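Local coordinates for activated BY transcription factor SSRB (Salmonella enterica, PDB 2WNW), which belongs to glycosyl hydrolase family 30, with a TIM-barrel and a beta-sandwich domain, and is activated by the transcription factor SsrB, at residues M88-C93 with Y100-S105; L114-D119 with L178-R183; D169-I174 with R222-R227; E211-F216 with I235-H240. All blocks are in the same frame, centred on the assembly; numbering follows the deposited sequence.

Contact 1. Residues M88-C93 with Y100-S105; sequences MPIQSC and YAYVDS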
# COMPACT_ATOMS: atom_id res chain seq x y z
N MET A 88 -9.93 -23.20 15.94
CA MET A 88 -10.79 -24.37 16.00
C MET A 88 -12.21 -23.92 16.35
O MET A 88 -12.41 -22.86 16.95
CB MET A 88 -10.26 -25.36 17.03
CG MET A 88 -9.96 -24.75 18.39
SD MET A 88 -8.84 -25.81 19.31
CE MET A 88 -8.77 -24.96 20.89
N PRO A 89 -13.21 -24.72 15.96
CA PRO A 89 -14.61 -24.39 16.23
C PRO A 89 -15.18 -24.84 17.57
O PRO A 89 -14.85 -25.91 18.08
CB PRO A 89 -15.33 -25.06 15.07
CG PRO A 89 -14.56 -26.34 14.93
CD PRO A 89 -13.11 -25.87 15.04
N ILE A 90 -16.03 -23.98 18.13
CA ILE A 90 -16.74 -24.26 19.37
C ILE A 90 -18.08 -24.74 18.80
O ILE A 90 -18.88 -23.95 18.32
CB ILE A 90 -16.92 -22.97 20.21
CG1 ILE A 90 -15.55 -22.44 20.64
CG2 ILE A 90 -17.80 -23.25 21.44
CD1 ILE A 90 -15.59 -21.12 21.42
N GLN A 91 -18.28 -26.06 18.87
CA GLN A 91 -19.44 -26.75 18.31
C GLN A 91 -19.20 -26.85 16.80
O GLN A 91 -18.15 -26.43 16.31
CB GLN A 91 -20.76 -26.03 18.63
CG GLN A 91 -20.99 -25.89 20.14
CD GLN A 91 -22.44 -25.60 20.52
OE1 GLN A 91 -23.14 -24.84 19.84
NE2 GLN A 91 -22.88 -26.18 21.63
N SER A 92 -20.15 -27.40 16.05
CA SER A 92 -19.96 -27.60 14.62
C SER A 92 -19.84 -26.39 13.68
O SER A 92 -20.40 -25.32 13.93
CB SER A 92 -21.07 -28.51 14.09
OG SER A 92 -22.34 -27.93 14.31
N CYS A 93 -19.09 -26.59 12.60
CA CYS A 93 -18.93 -25.60 11.54
C CYS A 93 -19.29 -26.41 10.29
O CYS A 93 -19.65 -27.58 10.42
CB CYS A 93 -17.48 -25.06 11.47
SG CYS A 93 -16.19 -26.23 10.98
N TYR A 100 -23.64 -30.32 15.43
CA TYR A 100 -23.50 -30.88 16.77
C TYR A 100 -23.28 -29.76 17.78
O TYR A 100 -22.63 -28.76 17.47
CB TYR A 100 -22.37 -31.92 16.84
CG TYR A 100 -20.95 -31.41 16.66
CD1 TYR A 100 -20.27 -30.78 17.70
CD2 TYR A 100 -20.29 -31.57 15.44
CE1 TYR A 100 -18.96 -30.32 17.53
CE2 TYR A 100 -18.99 -31.11 15.26
CZ TYR A 100 -18.33 -30.48 16.30
OH TYR A 100 -17.05 -30.00 16.10
N ALA A 101 -23.85 -29.92 18.96
CA ALA A 101 -23.73 -28.93 20.03
C ALA A 101 -23.40 -29.65 21.33
O ALA A 101 -23.59 -30.87 21.43
CB ALA A 101 -25.03 -28.14 20.18
N TYR A 102 -22.93 -28.91 22.32
CA TYR A 102 -22.56 -29.51 23.60
C TYR A 102 -23.76 -29.76 24.51
O TYR A 102 -23.67 -30.47 25.51
CB TYR A 102 -21.52 -28.62 24.29
CG TYR A 102 -20.31 -28.39 23.41
CD1 TYR A 102 -19.72 -27.13 23.31
CD2 TYR A 102 -19.75 -29.43 22.67
CE1 TYR A 102 -18.61 -26.91 22.49
CE2 TYR A 102 -18.64 -29.23 21.85
CZ TYR A 102 -18.08 -27.96 21.76
OH TYR A 102 -16.98 -27.75 20.96
N VAL A 103 -24.90 -29.17 24.15
CA VAL A 103 -26.15 -29.34 24.89
C VAL A 103 -27.25 -29.18 23.84
O VAL A 103 -27.22 -28.26 23.03
CB VAL A 103 -26.30 -28.29 26.03
CG1 VAL A 103 -26.38 -26.89 25.45
CG2 VAL A 103 -27.54 -28.60 26.85
N ASP A 104 -28.24 -30.08 23.85
CA ASP A 104 -29.29 -30.03 22.84
C ASP A 104 -30.70 -29.62 23.25
O ASP A 104 -31.55 -29.42 22.38
CB ASP A 104 -29.36 -31.38 22.13
CG ASP A 104 -28.06 -31.73 21.44
OD1 ASP A 104 -27.66 -30.99 20.51
OD2 ASP A 104 -27.43 -32.74 21.83
N SER A 105 -30.95 -29.50 24.54
CA SER A 105 -32.28 -29.09 24.99
C SER A 105 -32.17 -28.25 26.25
O SER A 105 -31.17 -28.30 26.96
CB SER A 105 -33.15 -30.32 25.29
OG SER A 105 -32.68 -31.01 26.44
O HOH W 1 -16.17 -28.48 18.02
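Y100 meets S92 through both backbone and ring. Its backbone N gives a hydrogen bond to S92 OG at 2.9 Å, and its carbonyl O takes one from S92 N. S92 OG therefore has a backbone partner here and a second one in D204. The Y100 side chain takes the torsion between backbone N and carbonyl carbon (chi1 67°). This folds the ring back over S92, whose CB lies over one face, 3.7 Å from the ring centroid, in a CH-pi contact. The phenol end of Y100 reaches a water. Y100 OH lies 2.6 Å from this water, which is also within hydrogen-bonding distance of P89 O and probably donates to it.

A101 follows with its CB beside the side-chain amide of Q91. The backbones run close at this point.

Y102 then turns its ring back toward the end of the strand. Q91 CG sits over one ring face, 3.8 Å from the centroid. I90 CG2 lies at the ring edge, 3.9 Å from Y102 CE1. Y102 OH accepts a hydrogen bond from Q91 N at 3.0 Å and is also bonded to D119. Two partners thus fix the end of this buried ring.

V103 adds little here and packs on I173 instead. The arrangement is a beta-alpha loop of a TIM barrel, folded back on the C-terminal end of its own strand, 85-90.

Contact 2. Residues L114-D119 with L178-R183; sequences LSFSRD and LLEYRR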
# COMPACT_ATOMS: atom_id res chain seq x y z
N LEU A 114 -23.92 -31.76 29.71
CA LEU A 114 -23.24 -31.38 28.47
C LEU A 114 -22.51 -32.60 27.93
O LEU A 114 -22.23 -33.55 28.67
CB LEU A 114 -22.22 -30.27 28.74
CG LEU A 114 -22.64 -29.06 29.57
CD1 LEU A 114 -21.48 -28.08 29.64
CD2 LEU A 114 -23.86 -28.39 28.95
N SER A 115 -22.19 -32.58 26.64
CA SER A 115 -21.46 -33.68 26.04
C SER A 115 -20.38 -33.18 25.09
O SER A 115 -20.65 -32.42 24.17
CB SER A 115 -22.40 -34.61 25.27
OG SER A 115 -21.65 -35.62 24.61
N PHE A 116 -19.15 -33.63 25.34
CA PHE A 116 -18.00 -33.25 24.52
C PHE A 116 -17.39 -34.51 23.90
O PHE A 116 -16.31 -34.45 23.31
CB PHE A 116 -16.95 -32.55 25.38
CG PHE A 116 -17.37 -31.20 25.88
CD1 PHE A 116 -17.31 -30.09 25.05
CD2 PHE A 116 -17.82 -31.05 27.18
CE1 PHE A 116 -17.70 -28.83 25.52
CE2 PHE A 116 -18.21 -29.79 27.66
CZ PHE A 116 -18.15 -28.69 26.82
N SER A 117 -18.07 -35.64 24.05
CA SER A 117 -17.56 -36.90 23.52
C SER A 117 -17.19 -36.82 22.04
O SER A 117 -16.18 -37.38 21.61
CB SER A 117 -18.59 -38.02 23.74
OG SER A 117 -19.80 -37.74 23.05
N ARG A 118 -17.99 -36.10 21.27
CA ARG A 118 -17.73 -35.96 19.85
C ARG A 118 -16.40 -35.25 19.58
O ARG A 118 -15.61 -35.69 18.74
CB ARG A 118 -18.88 -35.21 19.18
CG ARG A 118 -18.78 -35.17 17.68
CD ARG A 118 -20.15 -35.15 17.05
NE ARG A 118 -20.08 -34.91 15.62
CZ ARG A 118 -21.12 -34.98 14.80
NH1 ARG A 118 -22.32 -35.29 15.28
NH2 ARG A 118 -20.97 -34.72 13.51
N ASP A 119 -16.14 -34.15 20.29
CA ASP A 119 -14.88 -33.44 20.12
C ASP A 119 -13.73 -34.30 20.62
O ASP A 119 -12.62 -34.24 20.08
CB ASP A 119 -14.89 -32.11 20.89
CG ASP A 119 -15.72 -31.03 20.22
OD1 ASP A 119 -15.47 -29.84 20.49
OD2 ASP A 119 -16.63 -31.37 19.43
N LEU A 178 -13.98 -24.39 27.37
CA LEU A 178 -12.60 -24.08 27.77
C LEU A 178 -12.11 -25.00 28.89
O LEU A 178 -10.97 -25.46 28.86
CB LEU A 178 -12.49 -22.62 28.21
CG LEU A 178 -12.68 -21.55 27.12
CD1 LEU A 178 -12.67 -20.16 27.75
CD2 LEU A 178 -11.58 -21.67 26.07
N LEU A 179 -12.96 -25.26 29.88
CA LEU A 179 -12.59 -26.14 30.99
C LEU A 179 -12.39 -27.57 30.48
O LEU A 179 -11.45 -28.26 30.88
CB LEU A 179 -13.66 -26.12 32.07
CG LEU A 179 -13.86 -24.77 32.75
CD1 LEU A 179 -15.03 -24.84 33.72
CD2 LEU A 179 -12.58 -24.37 33.47
N GLU A 180 -13.28 -28.00 29.60
CA GLU A 180 -13.22 -29.33 29.00
C GLU A 180 -11.88 -29.53 28.29
O GLU A 180 -11.19 -30.53 28.51
CB GLU A 180 -14.38 -29.51 28.02
CG GLU A 180 -14.21 -30.61 26.97
CD GLU A 180 -14.04 -31.99 27.57
OE1 GLU A 180 -14.47 -32.22 28.72
OE2 GLU A 180 -13.48 -32.86 26.87
N TYR A 181 -11.52 -28.58 27.44
CA TYR A 181 -10.26 -28.69 26.72
C TYR A 181 -9.04 -28.61 27.64
O TYR A 181 -8.05 -29.30 27.43
CB TYR A 181 -10.18 -27.61 25.62
CG TYR A 181 -10.86 -28.03 24.33
CD1 TYR A 181 -10.19 -27.99 23.11
CD2 TYR A 181 -12.17 -28.52 24.34
CE1 TYR A 181 -10.79 -28.42 21.93
CE2 TYR A 181 -12.78 -28.96 23.17
CZ TYR A 181 -12.09 -28.91 21.97
OH TYR A 181 -12.69 -29.35 20.81
N ARG A 182 -9.12 -27.78 28.68
CA ARG A 182 -7.99 -27.66 29.61
C ARG A 182 -7.76 -29.00 30.32
O ARG A 182 -6.62 -29.36 30.62
CB ARG A 182 -8.25 -26.55 30.63
CG ARG A 182 -7.02 -26.23 31.47
CD ARG A 182 -7.11 -24.85 32.13
NE ARG A 182 -8.17 -24.76 33.13
CZ ARG A 182 -8.43 -23.67 33.83
NH1 ARG A 182 -7.72 -22.57 33.64
NH2 ARG A 182 -9.41 -23.67 34.73
N ARG A 183 -8.84 -29.73 30.59
CA ARG A 183 -8.74 -31.03 31.24
C ARG A 183 -7.97 -32.02 30.38
O ARG A 183 -7.35 -32.95 30.89
CB ARG A 183 -10.13 -31.60 31.53
CG ARG A 183 -10.77 -31.13 32.82
CD ARG A 183 -12.18 -31.66 32.90
NE ARG A 183 -12.23 -33.07 32.52
CZ ARG A 183 -13.22 -33.62 31.83
NH1 ARG A 183 -14.26 -32.88 31.45
NH2 ARG A 183 -13.18 -34.91 31.51
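F116 lies flat against the side chain of E180. E180 CG is over one face of the ring, 3.4 Å from F116 CG and 3.7 Å from the ring centroid, in a CH-pi contact. Two torsions of E180 explain this. CG is anti to the backbone N (chi1 160°), which sends the chain toward F116. The bend at chi2 then carries the carboxylate along the ring toward F116 CB, with the two planes only 8° apart. The glutamate therefore meets the phenyl group with its methylenes and the flat side of its carboxylate. E180 OE1 forms a salt bridge with R183 NH1 at 2.8 Å, while OE2 lies near the like charge of E120.

Y181 reaches across and donates from OH to D119 OD1 at 2.8 Å. The hydroxyl comes from the anti side, 34° out of the carboxylate plane, and the phenol ring stands nearly upright to that carboxylate. D119 OD1 also takes a hydrogen bond with Y102 OH, so two tyrosines grip one buried oxygen.

F116 is the N-cap residue of helix 117-122. The contact joins the start of that short helix to the C-terminal part of helix 167-183 in the TIM-barrel domain.

Contact 3. Residues D169-I174 with R222-R227; sequences DWADII and RPRLAR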
# COMPACT_ATOMS: atom_id res chain seq x y z
N ASP A 169 -26.35 -18.18 29.21
CA ASP A 169 -26.21 -19.62 29.00
C ASP A 169 -25.18 -19.99 27.94
O ASP A 169 -24.44 -20.96 28.09
CB ASP A 169 -27.57 -20.24 28.64
CG ASP A 169 -28.59 -20.11 29.76
OD1 ASP A 169 -28.24 -20.39 30.93
OD2 ASP A 169 -29.75 -19.74 29.48
N TRP A 170 -25.14 -19.21 26.85
CA TRP A 170 -24.18 -19.49 25.78
C TRP A 170 -22.77 -19.20 26.30
O TRP A 170 -21.84 -19.96 26.05
CB TRP A 170 -24.48 -18.61 24.56
CG TRP A 170 -23.57 -18.81 23.35
CD1 TRP A 170 -23.12 -17.83 22.51
CD2 TRP A 170 -23.06 -20.05 22.83
NE1 TRP A 170 -22.36 -18.37 21.51
CE2 TRP A 170 -22.31 -19.73 21.68
CE3 TRP A 170 -23.16 -21.39 23.23
CZ2 TRP A 170 -21.66 -20.71 20.91
CZ3 TRP A 170 -22.51 -22.37 22.46
CH2 TRP A 170 -21.77 -22.02 21.31
N ALA A 171 -22.63 -18.10 27.04
CA ALA A 171 -21.33 -17.75 27.60
C ALA A 171 -20.87 -18.86 28.55
O ALA A 171 -19.69 -19.22 28.56
CB ALA A 171 -21.41 -16.42 28.34
N ASP A 172 -21.80 -19.40 29.33
CA ASP A 172 -21.46 -20.48 30.26
C ASP A 172 -21.01 -21.73 29.52
O ASP A 172 -20.13 -22.45 29.99
CB ASP A 172 -22.65 -20.82 31.18
CG ASP A 172 -22.90 -19.76 32.23
OD1 ASP A 172 -21.96 -19.01 32.57
OD2 ASP A 172 -24.04 -19.69 32.74
N ILE A 173 -21.63 -22.02 28.38
CA ILE A 173 -21.24 -23.19 27.60
C ILE A 173 -19.81 -23.01 27.09
O ILE A 173 -19.02 -23.96 27.12
CB ILE A 173 -22.17 -23.40 26.39
CG1 ILE A 173 -23.55 -23.84 26.88
CG2 ILE A 173 -21.57 -24.46 25.45
CD1 ILE A 173 -24.53 -24.08 25.76
N ILE A 174 -19.50 -21.81 26.63
CA ILE A 174 -18.16 -21.52 26.12
C ILE A 174 -17.12 -21.71 27.23
O ILE A 174 -16.03 -22.21 26.98
CB ILE A 174 -18.07 -20.09 25.54
CG1 ILE A 174 -18.92 -20.00 24.27
CG2 ILE A 174 -16.62 -19.73 25.22
CD1 ILE A 174 -19.05 -18.60 23.69
N ARG A 222 -16.11 -11.63 29.35
CA ARG A 222 -15.10 -11.06 30.23
C ARG A 222 -15.28 -11.40 31.72
O ARG A 222 -14.37 -11.94 32.34
CB ARG A 222 -15.01 -9.55 30.03
CG ARG A 222 -14.14 -9.15 28.83
CD ARG A 222 -12.71 -9.64 29.02
NE ARG A 222 -11.87 -9.37 27.87
CZ ARG A 222 -10.75 -10.03 27.59
NH1 ARG A 222 -10.34 -11.01 28.39
NH2 ARG A 222 -10.05 -9.75 26.50
N PRO A 223 -16.44 -11.09 32.31
CA PRO A 223 -16.67 -11.38 33.73
C PRO A 223 -16.48 -12.86 34.07
O PRO A 223 -15.92 -13.20 35.11
CB PRO A 223 -18.11 -10.92 33.95
CG PRO A 223 -18.27 -9.82 32.96
CD PRO A 223 -17.62 -10.41 31.73
N ARG A 224 -16.96 -13.74 33.20
CA ARG A 224 -16.84 -15.17 33.44
C ARG A 224 -15.40 -15.64 33.32
O ARG A 224 -14.92 -16.41 34.14
CB ARG A 224 -17.75 -15.95 32.48
CG ARG A 224 -19.23 -15.73 32.78
CD ARG A 224 -20.15 -16.40 31.78
NE ARG A 224 -21.55 -16.30 32.20
CZ ARG A 224 -22.24 -15.16 32.24
NH1 ARG A 224 -21.69 -14.02 31.86
NH2 ARG A 224 -23.50 -15.16 32.68
N LEU A 225 -14.70 -15.17 32.29
CA LEU A 225 -13.31 -15.55 32.10
C LEU A 225 -12.50 -15.12 33.32
O LEU A 225 -11.66 -15.87 33.81
CB LEU A 225 -12.74 -14.87 30.84
CG LEU A 225 -13.29 -15.40 29.51
CD1 LEU A 225 -12.94 -14.43 28.38
CD2 LEU A 225 -12.73 -16.79 29.25
N ALA A 226 -12.77 -13.91 33.80
CA ALA A 226 -12.07 -13.39 34.97
C ALA A 226 -12.30 -14.28 36.19
O ALA A 226 -11.35 -14.62 36.90
CB ALA A 226 -12.54 -11.97 35.26
N ARG A 227 -13.55 -14.67 36.42
CA ARG A 227 -13.87 -15.52 37.57
C ARG A 227 -13.16 -16.87 37.50
O ARG A 227 -12.93 -17.50 38.53
CB ARG A 227 -15.39 -15.73 37.68
CG ARG A 227 -16.16 -14.47 38.09
CD ARG A 227 -17.55 -14.81 38.60
NE ARG A 227 -18.45 -15.25 37.54
CZ ARG A 227 -19.13 -14.41 36.75
NH1 ARG A 227 -19.01 -13.10 36.91
NH2 ARG A 227 -19.93 -14.90 35.81
O HOH W 2 -24.63 -17.52 34.12
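R224 lays the end of its side chain over the methyl group of A171. A171 CB is 3.7 Å from R224 CD and lies over one face of the guanidinium group. The arginine is stretched out from CG to NE, so it spans the gap between the two helices. D172, the next residue along, takes the edge of the same group. R224 NE donates to D172 OD1 at 2.8 Å, with an N-H...O angle of 147°, and the two form a salt bridge. The oxygen lies in the guanidinium plane. From the carboxylate side the bond is tilted, because NE sits above that plane, 44° out of it.

A water closes a second route between the pair. It donates to D172 OD2 at 2.6 Å and accepts from R224 NH2 at 3.0 Å. NH1 of R224 turns back to Y220 O in its own helix. The guanidinium group is thus held through all three of its nitrogens, which should fix its rotation.

The contact bridges helices 167-183 and 210-227. R224 also touches A168 and I175, while L225 packs on I175 and L178 and on I235 of strand 234-239. F216 of helix 210-227 packs on A171 and I174, and its ring meets that of W170.

Contact 4. Residues E211-F216 with I235-H240; sequences EEETAF and IYIWDH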
# COMPACT_ATOMS: atom_id res chain seq x y z
N GLU A 211 -23.41 -4.05 18.32
CA GLU A 211 -23.75 -3.80 19.72
C GLU A 211 -23.88 -5.12 20.48
O GLU A 211 -23.40 -5.25 21.61
CB GLU A 211 -25.09 -3.04 19.83
CG GLU A 211 -25.10 -1.61 19.31
CD GLU A 211 -25.07 -1.51 17.79
OE1 GLU A 211 -25.53 -2.45 17.11
OE2 GLU A 211 -24.59 -0.47 17.28
N GLU A 212 -24.53 -6.10 19.85
CA GLU A 212 -24.73 -7.41 20.46
C GLU A 212 -23.44 -8.21 20.61
O GLU A 212 -23.19 -8.83 21.64
CB GLU A 212 -25.74 -8.22 19.64
CG GLU A 212 -27.16 -7.70 19.78
CD GLU A 212 -28.07 -8.19 18.67
OE1 GLU A 212 -29.29 -7.92 18.74
OE2 GLU A 212 -27.56 -8.83 17.72
N GLU A 213 -22.62 -8.19 19.56
CA GLU A 213 -21.36 -8.92 19.59
C GLU A 213 -20.45 -8.39 20.69
O GLU A 213 -19.89 -9.16 21.48
CB GLU A 213 -20.65 -8.82 18.24
CG GLU A 213 -19.32 -9.56 18.18
CD GLU A 213 -18.42 -9.04 17.07
OE1 GLU A 213 -18.37 -7.81 16.88
OE2 GLU A 213 -17.77 -9.87 16.39
N THR A 214 -20.28 -7.07 20.74
CA THR A 214 -19.41 -6.48 21.74
C THR A 214 -19.98 -6.64 23.15
O THR A 214 -19.22 -6.84 24.10
CB THR A 214 -19.14 -4.97 21.46
OG1 THR A 214 -20.38 -4.26 21.35
CG2 THR A 214 -18.35 -4.82 20.16
N ALA A 215 -21.30 -6.58 23.29
CA ALA A 215 -21.90 -6.76 24.61
C ALA A 215 -21.62 -8.18 25.10
O ALA A 215 -21.34 -8.40 26.28
CB ALA A 215 -23.40 -6.51 24.56
N PHE A 216 -21.69 -9.15 24.19
CA PHE A 216 -21.45 -10.54 24.57
C PHE A 216 -20.01 -10.71 25.04
O PHE A 216 -19.74 -11.41 26.01
CB PHE A 216 -21.71 -11.48 23.39
CG PHE A 216 -21.67 -12.93 23.77
CD1 PHE A 216 -22.72 -13.52 24.46
CD2 PHE A 216 -20.55 -13.70 23.47
CE1 PHE A 216 -22.66 -14.86 24.86
CE2 PHE A 216 -20.48 -15.04 23.87
CZ PHE A 216 -21.54 -15.62 24.56
N ILE A 235 -9.70 -11.55 23.11
CA ILE A 235 -11.00 -11.64 22.46
C ILE A 235 -11.00 -10.79 21.19
O ILE A 235 -10.63 -9.61 21.23
CB ILE A 235 -12.15 -11.17 23.37
CG1 ILE A 235 -12.26 -12.10 24.59
CG2 ILE A 235 -13.46 -11.18 22.60
CD1 ILE A 235 -13.37 -11.70 25.57
N TYR A 236 -11.39 -11.40 20.08
CA TYR A 236 -11.45 -10.71 18.79
C TYR A 236 -12.89 -10.60 18.33
O TYR A 236 -13.73 -11.45 18.65
CB TYR A 236 -10.66 -11.50 17.73
CG TYR A 236 -9.16 -11.50 17.94
CD1 TYR A 236 -8.34 -10.58 17.29
CD2 TYR A 236 -8.57 -12.40 18.83
CE1 TYR A 236 -6.97 -10.55 17.50
CE2 TYR A 236 -7.19 -12.38 19.06
CZ TYR A 236 -6.40 -11.46 18.39
OH TYR A 236 -5.05 -11.44 18.64
N ILE A 237 -13.19 -9.53 17.59
CA ILE A 237 -14.52 -9.32 17.04
C ILE A 237 -14.42 -9.24 15.51
O ILE A 237 -13.32 -9.31 14.96
CB ILE A 237 -15.18 -8.04 17.60
CG1 ILE A 237 -14.30 -6.82 17.33
CG2 ILE A 237 -15.45 -8.20 19.10
CD1 ILE A 237 -14.96 -5.50 17.73
N TRP A 238 -15.57 -9.09 14.86
CA TRP A 238 -15.71 -9.04 13.40
C TRP A 238 -15.58 -10.45 12.84
O TRP A 238 -16.58 -11.09 12.54
CB TRP A 238 -14.69 -8.10 12.74
CG TRP A 238 -14.89 -7.95 11.23
CD1 TRP A 238 -13.94 -8.09 10.26
CD2 TRP A 238 -16.12 -7.62 10.55
NE1 TRP A 238 -14.49 -7.88 9.02
CE2 TRP A 238 -15.82 -7.59 9.16
CE3 TRP A 238 -17.43 -7.36 10.97
CZ2 TRP A 238 -16.79 -7.30 8.20
CZ3 TRP A 238 -18.39 -7.07 10.01
CH2 TRP A 238 -18.07 -7.04 8.64
N ASP A 239 -14.35 -10.93 12.71
CA ASP A 239 -14.10 -12.29 12.20
C ASP A 239 -14.85 -12.49 10.88
O ASP A 239 -15.55 -13.49 10.68
CB ASP A 239 -14.57 -13.32 13.24
CG ASP A 239 -13.82 -14.64 13.16
OD1 ASP A 239 -12.95 -14.79 12.29
OD2 ASP A 239 -14.10 -15.53 13.99
N HIS A 240 -14.71 -11.52 9.99
CA HIS A 240 -15.38 -11.56 8.70
C HIS A 240 -14.46 -10.91 7.65
O HIS A 240 -13.30 -10.60 7.94
CB HIS A 240 -16.73 -10.83 8.80
CG HIS A 240 -17.66 -11.10 7.67
ND1 HIS A 240 -17.83 -12.36 7.12
CD2 HIS A 240 -18.52 -10.29 7.01
CE1 HIS A 240 -18.75 -12.31 6.17
NE2 HIS A 240 -19.19 -11.06 6.08
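E213 reaches from its helix to the backbone of the strand. Its CB points toward the strand, and CG stands anti to the backbone N. The chain stays extended beyond CG. Neither CB nor CG meets the strand closely, and their part is to carry the carboxylate across. CD is the first atom to touch, 3.4 Å from I237 CB.

The two oxygens then part. OE1 lies 3.3 Å from I237 CB and also packs near I237 CG2. Its polar partner is W248 NE1, which gives it a hydrogen bond. OE2 receives a hydrogen bond from W238 N at 2.8 Å, with an N-H...O angle of 148°. The donor comes from the syn side and lies 15° out of the carboxylate plane. Both oxygens of this buried group are therefore bonded, one by a backbone N-H and one by an indole N-H. Together these probably favour the charged form and hold the carboxylate in one orientation.

I237 packs against the carboxylate from the strand. Its CD1 also comes within 4.2 Å of T214 CG2. The hydroxyl of T214 turns instead to V210 O in its own helix. The CB of W238 leaves the backbone away from the helix; the bond to E213 comes from its backbone N.

The axes of helix segment 211-216 and strand segment 235-239 run nearly antiparallel, at 166°, and approach to 9.2 Å. This is the alpha-beta step of a beta/alpha barrel: helix 210-227 packs outside strand 234-239, the strand that follows it in the TIM barrel.

From the N terminus, contact 1 comes first and closes a short loop just after barrel strand 85-90. Contact 2 opens next, at helix 117-122, and closes on helix 167-183 after a long excursion through strand 138-143. Contact 3 opens on that same helix before contact 2 has closed, so the two cross. It ends on helix 210-227. Contact 4 starts on that helix and crosses contact 3 in the same way, ending on strand 234-239. Contacts 1 and 2 meet through Y102 and D119, contacts 2 and 3 through L178 and L225, and contacts 3 and 4 through W170 and F216. Together they tie strands 85-90 and 234-239 and helices between them into one part of the TIM barrel.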